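Local coordinates for uncharacterized protein YobA (PDB 4QY7) that is of unknown function, a small OB-fold protein of the DUF3221 family made with a signal sequence, at residues N48-N60 against S80-L92. Residues are numbered along the deposited sequence; the frame is centred on the assembly and turned at random.
Sequences NNIVIVGLSEIDN and SNPPSATIQKYEL
Ile58 CG2 meets the Tyr90 ring obliquely at CE2, 3.8 Å away, and the Tyr90 OH is hydrogen-bonded to Asp63 OD1. Strands 50-54 and 84-86 pair in parallel in the sheet of this OB-fold, with 84-86 at its edge. At the other end of the contact Pro82, behind a cis peptide bond, lies alongside Ile50, its CG 3.8 Å from Ile50 CG2; Met43 of helix 39-45 touches both. Four backbone hydrogen bonds join the two segments: Ile52 N to Pro83 O, Ala85 N to Ile52 O, Gly54 N to Ala85 O and Ile87 N to Gly54 O. The last is nearly straight, at 174°. Val53 and Ala85 share one face of the pair, Ile52 and Ser84 the other. Ile87 holds CG1 between its own N and carbonyl carbon (chi1 61°). With chi2 extended (162°), CD1 reaches Leu55 CD2 (3.9 Å), while Ile87 CG2 packs on Val53 CG1 (3.7 Å). The type I turn from Leu55 to Ile58 brings Ile58 CD1 against the Gln88 backbone. One water donates to Gly54 O and Ile87 O and accepts from Glu57 N at 2.8 Å.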
loop_
_atom_site.group_PDB
_atom_site.type_symbol
_atom_site.label_atom_id
_atom_site.label_comp_id
_atom_site.label_asym_id
_atom_site.label_seq_id
_atom_site.Cartn_x
_atom_site.Cartn_y
_atom_site.Cartn_z
ATOM N N ASN A 48 -1.618 -12.600 -3.133
ATOM C CA ASN A 48 -1.697 -12.677 -1.667
ATOM C C ASN A 48 -0.565 -11.890 -0.990
ATOM O O ASN A 48 -0.421 -12.009 0.224
ATOM C CB ASN A 48 -1.715 -14.122 -1.150
ATOM C CG ASN A 48 -2.776 -14.944 -1.812
ATOM O OD1 ASN A 48 -3.848 -14.433 -2.169
ATOM N ND2 ASN A 48 -2.501 -16.224 -2.021
ATOM N N ASN A 49 0.211 -11.063 -1.742
ATOM C CA ASN A 49 1.253 -10.229 -1.134
ATOM C C ASN A 49 1.101 -8.771 -1.662
ATOM O O ASN A 49 2.091 -8.075 -1.863
ATOM C CB ASN A 49 2.636 -10.792 -1.440
ATOM C CG ASN A 49 2.974 -11.958 -0.551
ATOM O OD1 ASN A 49 2.886 -13.114 -0.956
ATOM N ND2 ASN A 49 3.299 -11.672 0.701
ATOM N N ILE A 50 -0.141 -8.351 -1.917
ATOM C CA ILE A 50 -0.475 -7.033 -2.441
ATOM C C ILE A 50 -1.545 -6.425 -1.584
ATOM O O ILE A 50 -2.473 -7.133 -1.150
ATOM C CB ILE A 50 -1.020 -7.109 -3.896
ATOM C CG1 ILE A 50 0.024 -7.577 -4.870
ATOM C CG2 ILE A 50 -1.636 -5.762 -4.384
ATOM C CD1 ILE A 50 -0.597 -8.407 -5.860
ATOM N N VAL A 51 -1.459 -5.116 -1.374
ATOM C CA VAL A 51 -2.470 -4.340 -0.664
ATOM C C VAL A 51 -2.727 -3.088 -1.482
ATOM O O VAL A 51 -1.745 -2.460 -1.941
ATOM C CB VAL A 51 -2.052 -3.963 0.777
ATOM C CG1 VAL A 51 -3.196 -3.238 1.494
ATOM C CG2 VAL A 51 -1.607 -5.200 1.567
ATOM N N ILE A 52 -3.984 -2.689 -1.630
ATOM C CA ILE A 52 -4.315 -1.463 -2.327
ATOM C C ILE A 52 -4.675 -0.461 -1.243
ATOM O O ILE A 52 -5.538 -0.765 -0.440
ATOM C CB ILE A 52 -5.462 -1.727 -3.327
ATOM C CG1 ILE A 52 -4.956 -2.709 -4.425
ATOM C CG2 ILE A 52 -5.946 -0.391 -3.934
ATOM C CD1 ILE A 52 -5.913 -3.293 -5.187
ATOM N N VAL A 53 -4.035 0.700 -1.196
ATOM C CA VAL A 53 -4.344 1.691 -0.179
ATOM C C VAL A 53 -4.978 2.922 -0.836
ATOM O O VAL A 53 -4.418 3.505 -1.753
ATOM C CB VAL A 53 -3.153 2.069 0.727
ATOM C CG1 VAL A 53 -2.704 0.849 1.557
ATOM C CG2 VAL A 53 -1.975 2.642 -0.062
ATOM N N GLY A 54 -6.185 3.241 -0.420
ATOM C CA GLY A 54 -6.869 4.424 -0.897
ATOM C C GLY A 54 -6.290 5.647 -0.211
ATOM O O GLY A 54 -6.144 5.659 1.017
ATOM N N LEU A 55 -5.995 6.695 -0.990
ATOM C CA LEU A 55 -5.363 7.915 -0.463
ATOM C C LEU A 55 -6.303 9.138 -0.329
ATOM O O LEU A 55 -5.802 10.223 0.013
ATOM C CB LEU A 55 -4.213 8.280 -1.430
ATOM C CG LEU A 55 -3.145 7.193 -1.649
ATOM C CD1 LEU A 55 -2.178 7.599 -2.749
ATOM C CD2 LEU A 55 -2.423 6.857 -0.347
ATOM N N SER A 56 -7.629 8.971 -0.518
ATOM C CA SER A 56 -8.593 10.085 -0.447
ATOM C C SER A 56 -8.514 10.898 0.838
ATOM O O SER A 56 -8.817 12.093 0.812
ATOM C CB SER A 56 -10.019 9.565 -0.570
ATOM O OG SER A 56 -10.199 8.863 -1.786
ATOM N N GLU A 57 -8.185 10.255 1.968
ATOM C CA GLU A 57 -8.162 10.937 3.256
ATOM C C GLU A 57 -6.838 11.600 3.589
ATOM O O GLU A 57 -6.832 12.365 4.536
ATOM C CB GLU A 57 -8.541 9.966 4.392
ATOM C CG GLU A 57 -9.965 9.453 4.297
ATOM C CD GLU A 57 -10.989 10.545 4.516
ATOM O OE1 GLU A 57 -11.065 11.070 5.649
ATOM O OE2 GLU A 57 -11.673 10.922 3.536
ATOM N N ILE A 58 -5.758 11.385 2.816
ATOM C CA ILE A 58 -4.468 11.996 3.097
ATOM C C ILE A 58 -4.441 13.360 2.440
ATOM O O ILE A 58 -4.728 13.462 1.249
ATOM C CB ILE A 58 -3.292 11.119 2.609
ATOM C CG1 ILE A 58 -3.368 9.655 3.144
ATOM C CG2 ILE A 58 -1.979 11.787 2.991
ATOM C CD1 ILE A 58 -3.283 9.482 4.640
ATOM N N ASP A 59 -4.058 14.391 3.193
ATOM C CA ASP A 59 -4.034 15.785 2.714
ATOM C C ASP A 59 -3.066 16.003 1.533
ATOM O O ASP A 59 -3.451 16.635 0.551
ATOM C CB ASP A 59 -3.690 16.762 3.858
ATOM C CG ASP A 59 -2.390 16.497 4.591
ATOM O OD1 ASP A 59 -1.719 15.487 4.272
ATOM O OD2 ASP A 59 -2.064 17.272 5.512
ATOM N N ASN A 60 -1.851 15.454 1.609
ATOM C CA ASN A 60 -0.853 15.592 0.547
ATOM C C ASN A 60 -0.056 14.301 0.422
ATOM O O ASN A 60 0.446 13.799 1.425
ATOM C CB ASN A 60 0.074 16.767 0.850
ATOM C CG ASN A 60 1.013 17.095 -0.296
ATOM O OD1 ASN A 60 2.000 16.387 -0.541
ATOM N ND2 ASN A 60 0.723 18.157 -1.046
ATOM N N SER A 80 -12.067 -7.470 -0.164
ATOM C CA SER A 80 -11.611 -7.501 -1.530
ATOM C C SER A 80 -10.366 -8.377 -1.631
ATOM O O SER A 80 -9.714 -8.653 -0.616
ATOM C CB SER A 80 -11.296 -6.073 -1.994
ATOM O OG SER A 80 -10.186 -5.514 -1.303
ATOM N N ASN A 81 -10.072 -8.815 -2.840
ATOM C CA ASN A 81 -8.858 -9.599 -3.127
ATOM C C ASN A 81 -8.199 -8.985 -4.347
ATOM O O ASN A 81 -8.737 -9.099 -5.440
ATOM C CB ASN A 81 -9.199 -11.064 -3.358
ATOM C CG ASN A 81 -7.970 -11.936 -3.476
ATOM O OD1 ASN A 81 -6.841 -11.445 -3.612
ATOM N ND2 ASN A 81 -8.163 -13.249 -3.419
ATOM N N PRO A 82 -7.050 -8.332 -4.208
ATOM C CA PRO A 82 -6.278 -8.111 -2.974
ATOM C C PRO A 82 -7.017 -7.267 -1.946
ATOM O O PRO A 82 -7.882 -6.470 -2.303
ATOM C CB PRO A 82 -5.038 -7.326 -3.444
ATOM C CG PRO A 82 -4.994 -7.447 -4.898
ATOM C CD PRO A 82 -6.391 -7.735 -5.379
ATOM N N PRO A 83 -6.631 -7.374 -0.673
ATOM C CA PRO A 83 -7.246 -6.510 0.328
ATOM C C PRO A 83 -6.974 -5.052 0.018
ATOM O O PRO A 83 -5.982 -4.711 -0.639
ATOM C CB PRO A 83 -6.588 -6.922 1.660
ATOM C CG PRO A 83 -5.529 -7.848 1.338
ATOM C CD PRO A 83 -5.576 -8.235 -0.111
ATOM N N SER A 84 -7.868 -4.212 0.446
ATOM C CA SER A 84 -7.754 -2.794 0.244
ATOM C C SER A 84 -8.196 -2.060 1.482
ATOM O O SER A 84 -8.945 -2.616 2.305
ATOM C CB SER A 84 -8.578 -2.369 -0.961
ATOM O OG SER A 84 -9.877 -2.931 -0.872
ATOM N N ALA A 85 -7.666 -0.852 1.673
ATOM C CA ALA A 85 -8.093 -0.075 2.826
ATOM C C ALA A 85 -7.916 1.382 2.581
ATOM O O ALA A 85 -6.933 1.771 1.932
ATOM C CB ALA A 85 -7.287 -0.477 4.058
ATOM N N THR A 86 -8.820 2.200 3.142
ATOM C CA THR A 86 -8.652 3.664 3.116
ATOM C C THR A 86 -7.706 4.005 4.244
ATOM O O THR A 86 -8.026 3.655 5.374
ATOM C CB THR A 86 -9.977 4.358 3.342
ATOM O OG1 THR A 86 -10.894 3.903 2.354
ATOM C CG2 THR A 86 -9.836 5.881 3.291
ATOM N N ILE A 87 -6.562 4.635 3.988
ATOM C CA ILE A 87 -5.606 4.841 5.076
ATOM C C ILE A 87 -5.748 6.216 5.671
ATOM O O ILE A 87 -6.194 7.141 4.986
ATOM C CB ILE A 87 -4.151 4.558 4.643
ATOM C CG1 ILE A 87 -3.682 5.497 3.486
ATOM C CG2 ILE A 87 -4.032 3.072 4.212
ATOM C CD1 ILE A 87 -2.139 5.578 3.309
ATOM N N GLN A 88 -5.427 6.339 6.959
ATOM C CA GLN A 88 -5.517 7.612 7.686
ATOM C C GLN A 88 -4.154 8.267 7.822
ATOM O O GLN A 88 -4.068 9.468 8.073
ATOM C CB GLN A 88 -6.099 7.390 9.093
ATOM C CG GLN A 88 -7.457 6.682 9.123
ATOM C CD GLN A 88 -8.536 7.424 8.372
ATOM O OE1 GLN A 88 -8.593 8.657 8.376
ATOM N NE2 GLN A 88 -9.436 6.691 7.730
ATOM N N LYS A 89 -3.072 7.481 7.683
ATOM C CA LYS A 89 -1.750 8.020 7.839
ATOM C C LYS A 89 -0.743 7.095 7.244
ATOM O O LYS A 89 -0.993 5.894 7.093
ATOM C CB LYS A 89 -1.485 8.163 9.356
ATOM C CG LYS A 89 -0.068 8.595 9.762
ATOM C CD LYS A 89 -0.001 8.984 11.238
ATOM C CE LYS A 89 0.009 7.803 12.178
ATOM N NZ LYS A 89 -0.280 8.219 13.576
ATOM N N TYR A 90 0.405 7.633 6.867
ATOM C CA TYR A 90 1.504 6.760 6.483
ATOM C C TYR A 90 2.797 7.357 6.966
ATOM O O TYR A 90 2.891 8.564 7.237
ATOM C CB TYR A 90 1.588 6.440 4.985
ATOM C CG TYR A 90 1.833 7.657 4.121
ATOM C CD1 TYR A 90 3.122 8.073 3.819
ATOM C CD2 TYR A 90 0.777 8.315 3.501
ATOM C CE1 TYR A 90 3.348 9.213 3.046
ATOM C CE2 TYR A 90 0.993 9.413 2.678
ATOM C CZ TYR A 90 2.276 9.866 2.460
ATOM O OH TYR A 90 2.436 10.957 1.649
ATOM N N GLU A 91 3.784 6.477 7.100
ATOM C CA GLU A 91 5.126 6.864 7.519
ATOM C C GLU A 91 6.135 6.272 6.567
ATOM O O GLU A 91 6.020 5.104 6.219
ATOM C CB GLU A 91 5.403 6.405 8.951
ATOM C CG GLU A 91 6.760 6.861 9.455
ATOM C CD GLU A 91 6.962 6.716 10.946
ATOM O OE1 GLU A 91 6.557 5.668 11.497
ATOM O OE2 GLU A 91 7.544 7.641 11.559
ATOM N N LEU A 92 7.135 7.083 6.142
ATOM C CA LEU A 92 8.170 6.591 5.246
ATOM C C LEU A 92 9.220 5.862 6.101
ATOM O O LEU A 92 9.715 6.421 7.082
ATOM C CB LEU A 92 8.831 7.741 4.429
ATOM C CG LEU A 92 7.890 8.585 3.485
ATOM C CD1 LEU A 92 8.714 9.541 2.610
ATOM C CD2 LEU A 92 7.067 7.724 2.547
HETATM O O HOH W 1 -5.510 -14.861 -4.242
HETATM O O HOH W 2 -6.888 7.826 2.483
#